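Local coordinates for endoribonuclease ToxN (Pectobacterium atrosepticum, PDB 2XDB), which cleaves RNA as the toxic endoribonuclease of a type III toxin-antitoxin system that defends bacteria against phage and is held in check by ToxI RNA, at residues Asn107-Tyr110 with Lys111-Leu114; Met113-Lys116 with Gln117-Phe120. One frame throughout, in Å; residues are numbered along the deposited sequence.

Contact 1. Residues Asn107-Tyr110 with Lys111-Leu114; sequences NTPY and KRML
Lys111 meets two residues of the turn before it. Its backbone N gives a nearly straight hydrogen bond to Thr108 OG1 (3.2 Å, N-H...O angle 169°). The threonine hydroxyl can accept it because chi1 of 66° sets OG1 between its own backbone N and carbonyl carbon, where it meets Lys111 N. This capping bond makes Thr108 the N-cap of helix 109-123, with Pro109 filling the first turn, where a missing N-H costs no helical bond. The lysine chain runs out extended across Asn107 at a slant, bringing NZ to OD1 in a weak bond of 3.4 Å; the stronger partner of the ammonium is Met105 O, and it also bonds to Leu102 O.

Arg112 continues the turn with a weak bond from its N to Thr108 O. Its chain bends at chi3, laying one guanidinium face over Thr108 O, 4.0 Å above the plane; the exact seat of the group against Pro109 is doubtful, since the model is too tight there.

Met113 N bonds to Pro109 O at 2.9 Å, the first backbone bond here that is not weak. From the side chain, methyl CE reaches the Tyr110 ring obliquely, 3.8 Å from CE2.

Leu114 takes the ring's face. Its CG stands 4.2 Å from the centroid of the Tyr110 ring and 9° off the normal, a CH-pi contact, with CD1 and CD2 spread toward CE1 and CZ. In the backbone, Leu114 N bonds to Tyr110 O at 2.8 Å, while beyond the helix the tyrosine rests on Asn31 and Ala34, and the leucine on Leu100 and Leu102.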
ATOM      1  N   ASN A 107       8.690  21.399  -5.985  1.00 66.66           N
ATOM      2  CA  ASN A 107       9.272  20.524  -6.995  1.00 68.54           C
ATOM      3  C   ASN A 107      10.562  19.875  -6.561  1.00 64.91           C
ATOM      4  O   ASN A 107      11.631  20.232  -7.029  1.00 79.25           O
ATOM      5  CB  ASN A 107       9.504  21.276  -8.302  1.00 79.68           C
ATOM      6  CG  ASN A 107       8.261  21.361  -9.145  1.00 96.91           C
ATOM      7  OD1 ASN A 107       7.148  21.169  -8.651  1.00100.77           O
ATOM      8  ND2 ASN A 107       8.436  21.647 -10.433  1.00106.38           N
ATOM      9  N   THR A 108      10.452  18.898  -5.682  1.00 56.38           N
ATOM     10  CA  THR A 108      11.605  18.161  -5.211  1.00 59.76           C
ATOM     11  C   THR A 108      11.813  16.937  -6.092  1.00 66.58           C
ATOM     12  O   THR A 108      10.976  16.631  -6.937  1.00 75.37           O
ATOM     13  CB  THR A 108      11.339  17.686  -3.802  1.00 66.77           C
ATOM     14  OG1 THR A 108      10.263  16.738  -3.833  1.00 74.42           O
ATOM     15  CG2 THR A 108      10.927  18.862  -2.947  1.00 63.08           C
ATOM     16  N   PRO A 109      12.932  16.229  -5.901  1.00 65.65           N
ATOM     17  CA  PRO A 109      13.168  14.957  -6.592  1.00 62.40           C
ATOM     18  C   PRO A 109      12.124  13.920  -6.226  1.00 61.14           C
ATOM     19  O   PRO A 109      11.694  13.152  -7.089  1.00 64.49           O
ATOM     20  CB  PRO A 109      14.526  14.512  -6.044  1.00 60.73           C
ATOM     21  CG  PRO A 109      15.193  15.762  -5.650  1.00 59.97           C
ATOM     22  CD  PRO A 109      14.105  16.654  -5.124  1.00 63.11           C
ATOM     23  N   TYR A 110      11.739  13.886  -4.955  1.00 53.53           N
ATOM     24  CA  TYR A 110      10.734  12.939  -4.491  1.00 51.72           C
ATOM     25  C   TYR A 110       9.480  13.080  -5.339  1.00 56.37           C
ATOM     26  O   TYR A 110       8.933  12.091  -5.812  1.00 65.35           O
ATOM     27  CB  TYR A 110      10.422  13.189  -3.021  1.00 52.76           C
ATOM     28  CG  TYR A 110       9.420  12.247  -2.395  1.00 51.91           C
ATOM     29  CD1 TYR A 110       8.313  12.740  -1.712  1.00 47.40           C
ATOM     30  CD2 TYR A 110       9.582  10.872  -2.476  1.00 53.89           C
ATOM     31  CE1 TYR A 110       7.393  11.893  -1.123  1.00 47.78           C
ATOM     32  CE2 TYR A 110       8.661  10.011  -1.894  1.00 54.69           C
ATOM     33  CZ  TYR A 110       7.567  10.529  -1.220  1.00 52.56           C
ATOM     34  OH  TYR A 110       6.653   9.685  -0.640  1.00 46.59           O
ATOM     35  N   LYS A 111       9.033  14.311  -5.555  1.00 54.69           N
ATOM     36  CA  LYS A 111       7.873  14.536  -6.417  1.00 55.39           C
ATOM     37  C   LYS A 111       8.076  13.919  -7.794  1.00 57.24           C
ATOM     38  O   LYS A 111       7.188  13.246  -8.304  1.00 67.11           O
ATOM     39  CB  LYS A 111       7.563  16.021  -6.542  1.00 53.04           C
ATOM     40  CG  LYS A 111       6.240  16.335  -7.185  1.00 51.17           C
ATOM     41  CD  LYS A 111       5.892  17.806  -6.979  1.00 56.15           C
ATOM     42  CE  LYS A 111       4.588  18.164  -7.662  1.00 64.96           C
ATOM     43  NZ  LYS A 111       4.289  19.624  -7.648  1.00 69.97           N
ATOM     44  N   ARG A 112       9.243  14.131  -8.395  1.00 51.80           N
ATOM     45  CA  ARG A 112       9.530  13.522  -9.694  1.00 55.11           C
ATOM     46  C   ARG A 112       9.375  12.005  -9.641  1.00 56.93           C
ATOM     47  O   ARG A 112       8.827  11.392 -10.562  1.00 66.69           O
ATOM     48  CB  ARG A 112      10.933  13.878 -10.198  1.00 53.04           C
ATOM     49  CG  ARG A 112      11.140  15.344 -10.514  1.00 55.21           C
ATOM     50  CD  ARG A 112      12.546  15.595 -11.059  1.00 67.63           C
ATOM     51  NE  ARG A 112      13.099  16.844 -10.536  1.00 84.47           N
ATOM     52  CZ  ARG A 112      14.009  16.914  -9.568  1.00 94.33           C
ATOM     53  NH1 ARG A 112      14.454  18.095  -9.146  1.00 95.72           N
ATOM     54  NH2 ARG A 112      14.487  15.800  -9.027  1.00 94.33           N
ATOM     55  N   MET A 113       9.864  11.409  -8.564  1.00 49.88           N
ATOM     56  CA  MET A 113       9.795   9.966  -8.389  1.00 49.00           C
ATOM     57  C   MET A 113       8.338   9.545  -8.300  1.00 53.09           C
ATOM     58  O   MET A 113       7.916   8.600  -8.969  1.00 61.16           O
ATOM     59  CB  MET A 113      10.547   9.532  -7.117  1.00 42.86           C
ATOM     60  CG  MET A 113      10.959   8.077  -7.118  1.00 35.81           C
ATOM     61  SD  MET A 113      11.399   7.446  -5.497  1.00 60.97           S
ATOM     62  CE  MET A 113       9.867   7.734  -4.621  1.00 68.58           C
ATOM     63  N   LEU A 114       7.569  10.249  -7.473  1.00 43.63           N
ATOM     64  CA  LEU A 114       6.139   9.986  -7.369  1.00 42.77           C
ATOM     65  C   LEU A 114       5.496   9.924  -8.761  1.00 46.28           C
ATOM     66  O   LEU A 114       4.647   9.074  -9.038  1.00 50.30           O
ATOM     67  CB  LEU A 114       5.459  11.045  -6.505  1.00 36.67           C
ATOM     68  CG  LEU A 114       5.827  10.987  -5.024  1.00 44.81           C
ATOM     69  CD1 LEU A 114       5.120  12.075  -4.245  1.00 45.62           C
ATOM     70  CD2 LEU A 114       5.464   9.619  -4.474  1.00 50.81           C
TER

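Contact 2. Residues Met113-Lys116 with Gln117-Phe120; sequences MLYK and QLQF
Gln117 packs back against Met113 and Leu114, and the backbone ties these two turns of helix more tightly at their start than at their end. Gln117 N reaches Met113 O at 2.8 Å, and Leu118 N reaches Leu114 O at the same length, its donor tilted 21° from the carbonyl plane. The next two bonds, Gln119 N to Tyr115 O and Phe120 N to Lys116 O, are weak.

Among the side chains, the Gln117 amide lies across two apolar tips: OE1 is 3.6 Å from Met113 CE and equally far from Leu114 CD2. The extended chain beyond CG carries NE2 on to Leu81 O, a bond that fixes the rotation of this buried amide. Tyr115 and Leu118 brush more loosely, Leu118 CD1 coming to the edge of the ring.

Two waters add polar links. One molecule donates to Tyr115 O and to Gln119 OE1, the latter at 2.8 Å. A second accepts from Lys116 NZ at 2.7 Å and donates to the same OE1, which thus receives two bonds; the lysine also forms a salt bridge with Glu73.

With Leu114, Gln117 and Leu118 resting on Phe3, and Gln117 and Phe120 on Leu71, this is the i, i+3, i+4 spacing of an amphipathic helix laid on an antiparallel sheet.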
ATOM      1  N   MET A 113       9.864  11.409  -8.564  1.00 49.88           N
ATOM      2  CA  MET A 113       9.795   9.966  -8.389  1.00 49.00           C
ATOM      3  C   MET A 113       8.338   9.545  -8.300  1.00 53.09           C
ATOM      4  O   MET A 113       7.916   8.600  -8.969  1.00 61.16           O
ATOM      5  CB  MET A 113      10.547   9.532  -7.117  1.00 42.86           C
ATOM      6  CG  MET A 113      10.959   8.077  -7.118  1.00 35.81           C
ATOM      7  SD  MET A 113      11.399   7.446  -5.497  1.00 60.97           S
ATOM      8  CE  MET A 113       9.867   7.734  -4.621  1.00 68.58           C
ATOM      9  N   LEU A 114       7.569  10.249  -7.473  1.00 43.63           N
ATOM     10  CA  LEU A 114       6.139   9.986  -7.369  1.00 42.77           C
ATOM     11  C   LEU A 114       5.496   9.924  -8.761  1.00 46.28           C
ATOM     12  O   LEU A 114       4.647   9.074  -9.038  1.00 50.30           O
ATOM     13  CB  LEU A 114       5.459  11.045  -6.505  1.00 36.67           C
ATOM     14  CG  LEU A 114       5.827  10.987  -5.024  1.00 44.81           C
ATOM     15  CD1 LEU A 114       5.120  12.075  -4.245  1.00 45.62           C
ATOM     16  CD2 LEU A 114       5.464   9.619  -4.474  1.00 50.81           C
ATOM     17  N   TYR A 115       5.926  10.806  -9.648  1.00 43.80           N
ATOM     18  CA  TYR A 115       5.315  10.867 -10.960  1.00 45.29           C
ATOM     19  C   TYR A 115       5.800   9.788 -11.891  1.00 45.84           C
ATOM     20  O   TYR A 115       5.102   9.423 -12.833  1.00 50.11           O
ATOM     21  CB  TYR A 115       5.509  12.233 -11.590  1.00 47.32           C
ATOM     22  CG  TYR A 115       4.463  13.207 -11.147  1.00 49.59           C
ATOM     23  CD1 TYR A 115       3.115  12.868 -11.184  1.00 48.93           C
ATOM     24  CD2 TYR A 115       4.813  14.458 -10.683  1.00 47.57           C
ATOM     25  CE1 TYR A 115       2.152  13.762 -10.775  1.00 49.99           C
ATOM     26  CE2 TYR A 115       3.859  15.360 -10.281  1.00 47.91           C
ATOM     27  CZ  TYR A 115       2.537  15.009 -10.322  1.00 48.92           C
ATOM     28  OH  TYR A 115       1.606  15.918  -9.907  1.00 49.02           O
ATOM     29  N   LYS A 116       6.994   9.273 -11.650  1.00 46.00           N
ATOM     30  CA  LYS A 116       7.432   8.133 -12.437  1.00 49.33           C
ATOM     31  C   LYS A 116       6.680   6.908 -11.929  1.00 53.60           C
ATOM     32  O   LYS A 116       6.299   6.031 -12.695  1.00 55.34           O
ATOM     33  CB  LYS A 116       8.940   7.950 -12.337  1.00 49.16           C
ATOM     34  CG  LYS A 116       9.734   8.992 -13.120  1.00 51.58           C
ATOM     35  CD  LYS A 116       9.629   8.738 -14.613  1.00 52.45           C
ATOM     36  CE  LYS A 116      10.451   9.722 -15.412  1.00 52.59           C
ATOM     37  NZ  LYS A 116      10.179   9.578 -16.874  1.00 56.40           N
ATOM     38  N   GLN A 117       6.436   6.877 -10.628  1.00 52.65           N
ATOM     39  CA  GLN A 117       5.682   5.791 -10.042  1.00 49.35           C
ATOM     40  C   GLN A 117       4.225   5.793 -10.514  1.00 53.72           C
ATOM     41  O   GLN A 117       3.681   4.740 -10.895  1.00 48.59           O
ATOM     42  CB  GLN A 117       5.771   5.855  -8.521  1.00 45.09           C
ATOM     43  CG  GLN A 117       7.086   5.355  -7.968  1.00 45.36           C
ATOM     44  CD  GLN A 117       7.182   5.541  -6.463  1.00 49.55           C
ATOM     45  OE1 GLN A 117       6.722   6.548  -5.927  1.00 51.78           O
ATOM     46  NE2 GLN A 117       7.786   4.570  -5.773  1.00 49.19           N
ATOM     47  N   LEU A 118       3.598   6.970 -10.483  1.00 55.13           N
ATOM     48  CA  LEU A 118       2.172   7.099 -10.804  1.00 49.66           C
ATOM     49  C   LEU A 118       1.924   6.575 -12.209  1.00 49.27           C
ATOM     50  O   LEU A 118       0.980   5.827 -12.457  1.00 45.21           O
ATOM     51  CB  LEU A 118       1.736   8.560 -10.730  1.00 41.43           C
ATOM     52  CG  LEU A 118       0.351   8.924 -10.210  1.00 43.11           C
ATOM     53  CD1 LEU A 118      -0.162  10.135 -10.955  1.00 44.32           C
ATOM     54  CD2 LEU A 118      -0.622   7.783 -10.341  1.00 41.25           C
ATOM     55  N   GLN A 119       2.791   6.969 -13.132  1.00 50.45           N
ATOM     56  CA  GLN A 119       2.569   6.627 -14.521  1.00 49.33           C
ATOM     57  C   GLN A 119       2.654   5.128 -14.687  1.00 48.68           C
ATOM     58  O   GLN A 119       1.940   4.546 -15.497  1.00 51.31           O
ATOM     59  CB  GLN A 119       3.579   7.310 -15.433  1.00 46.57           C
ATOM     60  CG  GLN A 119       3.196   7.229 -16.898  1.00 48.60           C
ATOM     61  CD  GLN A 119       4.352   7.550 -17.811  1.00 52.13           C
ATOM     62  OE1 GLN A 119       5.212   8.376 -17.483  1.00 49.63           O
ATOM     63  NE2 GLN A 119       4.384   6.902 -18.968  1.00 50.96           N
ATOM     64  N   PHE A 120       3.529   4.494 -13.922  1.00 44.67           N
ATOM     65  CA  PHE A 120       3.645   3.051 -14.030  1.00 41.39           C
ATOM     66  C   PHE A 120       2.435   2.370 -13.391  1.00 43.70           C
ATOM     67  O   PHE A 120       1.798   1.511 -14.002  1.00 42.59           O
ATOM     68  CB  PHE A 120       4.933   2.562 -13.401  1.00 39.28           C
ATOM     69  CG  PHE A 120       5.138   1.099 -13.552  1.00 42.04           C
ATOM     70  CD1 PHE A 120       4.953   0.248 -12.479  1.00 43.62           C
ATOM     71  CD2 PHE A 120       5.485   0.566 -14.772  1.00 39.57           C
ATOM     72  CE1 PHE A 120       5.127  -1.106 -12.621  1.00 44.27           C
ATOM     73  CE2 PHE A 120       5.669  -0.782 -14.920  1.00 43.47           C
ATOM     74  CZ  PHE A 120       5.490  -1.621 -13.842  1.00 49.35           C
TER
HETATM   75  O   HOH W   1       5.072  10.169 -15.379  1.00 61.78           O
HETATM   76  O   HOH W   2       8.010   8.034 -17.501  1.00 57.04           O

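How the contacts relate
Contacts 1 and 2 overlap along helix 109-123, their centres 9 Å apart, and they share Met113 and Leu114. Both shared side chains serve in two directions: back to the Tyr110 ring in contact 1 and forward to the Gln117 amide in contact 2. The helix starts at the surface, with contact 1 centred about 19 Å from the centre of the chain, and runs inward to contact 2 at about 14 Å. The bound nucleic acid lies about 13 Å from the nearest atom of contact 1 and about 10 Å from that of contact 2. A cobalt ion sits about 4 Å from the Gln119 side chain, and the Met113 side chain of contact 1 is about 10 Å from a bound cobalt ion.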